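Local coordinates for Thiol:disulfide interchange protein DsbA (Neisseria meningitidis serogroup B, PDB 2ZNM) that probably acts as a thioredoxin-fold disulfide oxidoreductase of the periplasm, exchanging disulfides with substrate proteins, at residues A[77-81]-A[82-86]; A[102-105]-A[106-109]. All coordinates share one frame; numbering follows the deposited sequence.

Contact 1 (A[77-81]-A[82-86]); sequences AVNLS and GLKYQ
Leu-83 N reaches back to Val-78 O (3.1 Å, N-H...O angle 162°), and Gly-82 N to Asn-79 O (3.2 Å). These two bonds, with the positive phi of Gly-82, define a Schellman motif at the C-terminal end of helix 69-81. They differ in quality: the Leu-83 donor is tilted 16° from the carbonyl plane of Val-78, whereas the Gly-82 donor stands well above that of Asn-79. Ser-81 OG, placed between its own backbone N and carbonyl carbon, turns back into the last helical turn, 2.7 Å from Ala-77 O and 2.9 Å from Val-78 O. The same hydroxyl lies 3.5 Å from Leu-83 CB. On the exposed side, Asn-79 and Lys-84 run alongside each other, and a bend at chi4 (-82°) carries Lys-84 NZ to Asn-79 OD1 for a weak 3.1 Å hydrogen bond. Val-78 CG1 packs on Lys-84 CA (3.6 Å). The turn thus joins helix 69-81 to helix 84-97, with Leu-83 as N-cap residue of the latter; Ala-77 and Ser-81 face helix 120-127, Leu-80 meets helix 130-145, and Val-78 touches Tyr-32.

Contact 2 (A[102-105]-A[106-109]); sequences LENR and SVAG
The N-terminal start of helix 105-113 is built here, with Asn-104 as its N-cap residue and the first turn rising from it. Two main-chain bonds give the evidence. Ala-108 N donates to Asn-104 O at 2.8 Å with an N-H...O angle of 168°, and the donor lies nearly along the C=O axis. One residue on, Gly-109 N donates to Arg-105 O at 2.9 Å, its angle almost as straight but the donor tilted from the carbonyl plane. Both bonds link residues four apart, so regular alpha-helical pairing begins at the cap residue itself.

The Asn-104 side chain folds over the opening turn, beside Ser-106 and Val-107, with its CB 4.0 Å from Val-107 CB. On the inner side, the methyl of Ala-108 is directed at the preceding segment, with CB 3.4 Å from Asn-104 O and 3.6 Å from Leu-102 O. Leu-102 CD1 adds the apolar contact, 4.3 Å from Ala-108 CB; the side chain starts away from the helix, and chi1 of -155° followed by chi2 of 62° turns this methyl back to it.

The Arg-105 side chain points away from the 106-109 segment. Its chain is extended from CG to NE, and NE forms a salt bridge with Asp-128, while the side chain also touches Arg-73 and Tyr-127. Leu-102 packs on Ala-94 and Val-95 of helix 84-97, and Ala-108 on Met-74 and Tyr-127. An N-cap residue whose carbonyl receives the first i to i+4 bond, with an apolar residue two positions before it packing against Ala-108 of the first turn, marks a loop-to-helix entry, here within the helical part of a DsbA-like thioredoxin fold.

From the N terminus, helix 69-81 ends in contact 1, where the turn at 82-83 hands the chain straight to helix 84-97. That helix runs to residue 97, and the loop after it leads into contact 2, where helix 105-113 starts. The first is complete well before the second begins, so they are in series and neither nests in nor crosses the other. Their centres are 16 Å apart and their nearest atoms about 8 Å, without touching. One manages a helix exit and the next entry, the other an entry from a loop. Helix 120-127 is a common neighbour of both, so the two turns border the same helix.

Contact 1 (A[77-81]-A[82-86])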
ATOM      1  N   ALA A  77      -5.473   7.114   7.321  1.00 51.64           N
ATOM      2  CA  ALA A  77      -5.729   7.227   8.760  1.00 51.62           C
ATOM      3  C   ALA A  77      -4.935   6.198   9.577  1.00 51.97           C
ATOM      4  O   ALA A  77      -4.271   6.557  10.550  1.00 51.82           O
ATOM      5  CB  ALA A  77      -7.210   7.102   9.043  1.00 51.28           C
ATOM      6  N   VAL A  78      -5.002   4.931   9.156  1.00 52.32           N
ATOM      7  CA  VAL A  78      -4.300   3.815   9.787  1.00 52.55           C
ATOM      8  C   VAL A  78      -2.785   4.044   9.835  1.00 53.20           C
ATOM      9  O   VAL A  78      -2.164   3.966  10.908  1.00 53.33           O
ATOM     10  CB  VAL A  78      -4.620   2.487   9.061  1.00 52.50           C
ATOM     11  CG1 VAL A  78      -3.787   1.361   9.612  1.00 52.61           C
ATOM     12  CG2 VAL A  78      -6.125   2.137   9.179  1.00 52.59           C
ATOM     13  N   ASN A  79      -2.197   4.326   8.672  1.00 53.40           N
ATOM     14  CA  ASN A  79      -0.777   4.634   8.573  1.00 53.65           C
ATOM     15  C   ASN A  79      -0.391   5.797   9.474  1.00 53.29           C
ATOM     16  O   ASN A  79       0.572   5.694  10.242  1.00 53.45           O
ATOM     17  CB  ASN A  79      -0.369   4.923   7.115  1.00 54.45           C
ATOM     18  CG  ASN A  79       1.125   5.211   6.969  1.00 57.08           C
ATOM     19  OD1 ASN A  79       1.941   4.702   7.734  1.00 59.81           O
ATOM     20  ND2 ASN A  79       1.485   6.043   5.991  1.00 58.90           N
ATOM     21  N   LEU A  80      -1.146   6.895   9.394  1.00 52.54           N
ATOM     22  CA  LEU A  80      -0.792   8.110  10.130  1.00 51.64           C
ATOM     23  C   LEU A  80      -1.041   8.020  11.632  1.00 51.21           C
ATOM     24  O   LEU A  80      -0.374   8.698  12.410  1.00 51.29           O
ATOM     25  CB  LEU A  80      -1.490   9.337   9.543  1.00 51.68           C
ATOM     26  CG  LEU A  80      -1.082   9.735   8.124  1.00 51.83           C
ATOM     27  CD1 LEU A  80      -1.845  10.966   7.728  1.00 50.77           C
ATOM     28  CD2 LEU A  80       0.441   9.960   7.970  1.00 51.36           C
ATOM     29  N   SER A  81      -1.999   7.193  12.039  1.00 50.37           N
ATOM     30  CA  SER A  81      -2.271   6.987  13.462  1.00 49.79           C
ATOM     31  C   SER A  81      -1.222   6.068  14.112  1.00 49.51           C
ATOM     32  O   SER A  81      -1.123   5.995  15.335  1.00 49.46           O
ATOM     33  CB  SER A  81      -3.686   6.436  13.667  1.00 49.45           C
ATOM     34  OG  SER A  81      -3.885   5.235  12.928  1.00 49.23           O
ATOM     35  N   GLY A  82      -0.428   5.399  13.281  1.00 49.54           N
ATOM     36  CA  GLY A  82       0.515   4.391  13.739  1.00 50.06           C
ATOM     37  C   GLY A  82      -0.173   3.103  14.191  1.00 50.41           C
ATOM     38  O   GLY A  82       0.333   2.400  15.055  1.00 50.10           O
ATOM     39  N   LEU A  83      -1.321   2.785  13.595  1.00 51.03           N
ATOM     40  CA  LEU A  83      -2.122   1.639  14.036  1.00 51.44           C
ATOM     41  C   LEU A  83      -2.205   0.496  13.014  1.00 51.94           C
ATOM     42  O   LEU A  83      -3.150  -0.280  13.033  1.00 52.02           O
ATOM     43  CB  LEU A  83      -3.530   2.096  14.448  1.00 50.98           C
ATOM     44  CG  LEU A  83      -3.715   2.879  15.752  1.00 50.99           C
ATOM     45  CD1 LEU A  83      -5.152   3.395  15.850  1.00 50.84           C
ATOM     46  CD2 LEU A  83      -3.362   2.065  16.999  1.00 49.18           C
ATOM     47  N   LYS A  84      -1.210   0.381  12.142  1.00 52.81           N
ATOM     48  CA  LYS A  84      -1.231  -0.632  11.091  1.00 54.21           C
ATOM     49  C   LYS A  84      -1.584  -2.028  11.617  1.00 53.68           C
ATOM     50  O   LYS A  84      -2.571  -2.621  11.189  1.00 53.61           O
ATOM     51  CB  LYS A  84       0.091  -0.649  10.314  1.00 54.33           C
ATOM     52  CG  LYS A  84       0.275   0.515   9.338  1.00 56.69           C
ATOM     53  CD  LYS A  84       1.464   0.267   8.403  1.00 57.10           C
ATOM     54  CE  LYS A  84       1.941   1.555   7.686  1.00 61.88           C
ATOM     55  NZ  LYS A  84       1.158   1.947   6.458  1.00 62.64           N
ATOM     56  N   TYR A  85      -0.808  -2.532  12.575  1.00 54.13           N
ATOM     57  CA  TYR A  85      -0.977  -3.925  13.032  1.00 54.30           C
ATOM     58  C   TYR A  85      -2.145  -4.139  13.967  1.00 53.50           C
ATOM     59  O   TYR A  85      -2.616  -5.260  14.114  1.00 53.79           O
ATOM     60  CB  TYR A  85       0.326  -4.469  13.640  1.00 54.98           C
ATOM     61  CG  TYR A  85       1.516  -4.171  12.764  1.00 55.77           C
ATOM     62  CD1 TYR A  85       1.576  -4.657  11.456  1.00 55.64           C
ATOM     63  CD2 TYR A  85       2.562  -3.371  13.223  1.00 56.42           C
ATOM     64  CE1 TYR A  85       2.651  -4.365  10.639  1.00 56.83           C
ATOM     65  CE2 TYR A  85       3.643  -3.071  12.408  1.00 56.32           C
ATOM     66  CZ  TYR A  85       3.676  -3.568  11.125  1.00 56.90           C
ATOM     67  OH  TYR A  85       4.751  -3.286  10.322  1.00 58.57           O
ATOM     68  N   GLN A  86      -2.607  -3.070  14.603  1.00 53.30           N
ATOM     69  CA  GLN A  86      -3.744  -3.152  15.524  1.00 53.00           C
ATOM     70  C   GLN A  86      -5.063  -2.991  14.767  1.00 52.24           C
ATOM     71  O   GLN A  86      -6.091  -3.498  15.205  1.00 52.17           O
ATOM     72  CB  GLN A  86      -3.644  -2.074  16.614  1.00 53.36           C
ATOM     73  CG  GLN A  86      -2.507  -2.235  17.632  1.00 55.16           C
ATOM     74  CD  GLN A  86      -1.120  -1.917  17.070  1.00 58.16           C
ATOM     75  OE1 GLN A  86      -0.110  -2.466  17.532  1.00 59.92           O
ATOM     76  NE2 GLN A  86      -1.060  -1.025  16.083  1.00 58.72           N
TER

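Contact 2 (A[102-105]-A[106-109])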
ATOM      1  N   LEU A 102     -18.032   1.364   4.409  1.00 51.37           N
ATOM      2  CA  LEU A 102     -16.895   1.946   5.126  1.00 51.14           C
ATOM      3  C   LEU A 102     -16.291   3.167   4.419  1.00 51.31           C
ATOM      4  O   LEU A 102     -15.551   3.946   5.037  1.00 51.21           O
ATOM      5  CB  LEU A 102     -15.819   0.879   5.364  1.00 51.03           C
ATOM      6  CG  LEU A 102     -14.835   1.050   6.535  1.00 50.67           C
ATOM      7  CD1 LEU A 102     -15.524   1.068   7.890  1.00 49.24           C
ATOM      8  CD2 LEU A 102     -13.808  -0.045   6.512  1.00 51.33           C
ATOM      9  N   GLU A 103     -16.613   3.323   3.129  1.00 51.16           N
ATOM     10  CA  GLU A 103     -16.167   4.463   2.316  1.00 51.06           C
ATOM     11  C   GLU A 103     -16.764   5.772   2.810  1.00 50.67           C
ATOM     12  O   GLU A 103     -16.279   6.841   2.488  1.00 51.20           O
ATOM     13  CB  GLU A 103     -16.574   4.283   0.850  1.00 51.04           C
ATOM     14  CG  GLU A 103     -15.741   3.306   0.061  1.00 52.79           C
ATOM     15  CD  GLU A 103     -16.331   1.895   0.057  1.00 55.18           C
ATOM     16  OE1 GLU A 103     -17.145   1.565   0.956  1.00 55.45           O
ATOM     17  OE2 GLU A 103     -15.979   1.117  -0.856  1.00 56.01           O
ATOM     18  N   ASN A 104     -17.845   5.668   3.563  1.00 50.54           N
ATOM     19  CA  ASN A 104     -18.552   6.818   4.083  1.00 50.14           C
ATOM     20  C   ASN A 104     -17.979   7.222   5.438  1.00 49.63           C
ATOM     21  O   ASN A 104     -17.879   6.395   6.338  1.00 49.32           O
ATOM     22  CB  ASN A 104     -20.033   6.469   4.205  1.00 49.86           C
ATOM     23  CG  ASN A 104     -20.865   7.632   4.659  1.00 50.94           C
ATOM     24  OD1 ASN A 104     -21.252   8.478   3.856  1.00 52.71           O
ATOM     25  ND2 ASN A 104     -21.163   7.680   5.950  1.00 50.76           N
ATOM     26  N   ARG A 105     -17.612   8.497   5.572  1.00 49.45           N
ATOM     27  CA  ARG A 105     -17.008   9.030   6.802  1.00 49.42           C
ATOM     28  C   ARG A 105     -17.768   8.714   8.098  1.00 49.22           C
ATOM     29  O   ARG A 105     -17.171   8.243   9.071  1.00 49.17           O
ATOM     30  CB  ARG A 105     -16.792  10.545   6.701  1.00 49.32           C
ATOM     31  CG  ARG A 105     -16.075  11.132   7.914  1.00 49.19           C
ATOM     32  CD  ARG A 105     -15.739  12.577   7.683  1.00 50.05           C
ATOM     33  NE  ARG A 105     -15.490  13.315   8.918  1.00 49.92           N
ATOM     34  CZ  ARG A 105     -16.403  14.043   9.553  1.00 50.04           C
ATOM     35  NH1 ARG A 105     -17.642  14.121   9.081  1.00 50.28           N
ATOM     36  NH2 ARG A 105     -16.082  14.696  10.664  1.00 50.72           N
ATOM     37  N   SER A 106     -19.067   8.993   8.118  1.00 48.88           N
ATOM     38  CA  SER A 106     -19.846   8.787   9.327  1.00 49.08           C
ATOM     39  C   SER A 106     -19.997   7.300   9.669  1.00 49.14           C
ATOM     40  O   SER A 106     -20.029   6.937  10.846  1.00 48.99           O
ATOM     41  CB  SER A 106     -21.204   9.493   9.246  1.00 49.12           C
ATOM     42  OG  SER A 106     -21.955   9.030   8.148  1.00 49.04           O
ATOM     43  N   VAL A 107     -20.064   6.453   8.643  1.00 49.28           N
ATOM     44  CA  VAL A 107     -20.092   4.992   8.829  1.00 49.52           C
ATOM     45  C   VAL A 107     -18.734   4.491   9.336  1.00 49.18           C
ATOM     46  O   VAL A 107     -18.676   3.690  10.263  1.00 49.28           O
ATOM     47  CB  VAL A 107     -20.540   4.241   7.531  1.00 49.65           C
ATOM     48  CG1 VAL A 107     -20.329   2.738   7.647  1.00 50.35           C
ATOM     49  CG2 VAL A 107     -22.010   4.528   7.229  1.00 49.23           C
ATOM     50  N   ALA A 108     -17.650   4.988   8.744  1.00 49.15           N
ATOM     51  CA  ALA A 108     -16.302   4.674   9.208  1.00 49.14           C
ATOM     52  C   ALA A 108     -16.129   5.051  10.685  1.00 49.49           C
ATOM     53  O   ALA A 108     -15.672   4.234  11.483  1.00 49.48           O
ATOM     54  CB  ALA A 108     -15.279   5.365   8.357  1.00 48.84           C
ATOM     55  N   GLY A 109     -16.529   6.273  11.035  1.00 49.75           N
ATOM     56  CA  GLY A 109     -16.486   6.771  12.413  1.00 50.44           C
ATOM     57  C   GLY A 109     -17.262   5.927  13.410  1.00 50.90           C
ATOM     58  O   GLY A 109     -16.732   5.543  14.453  1.00 51.05           O
TER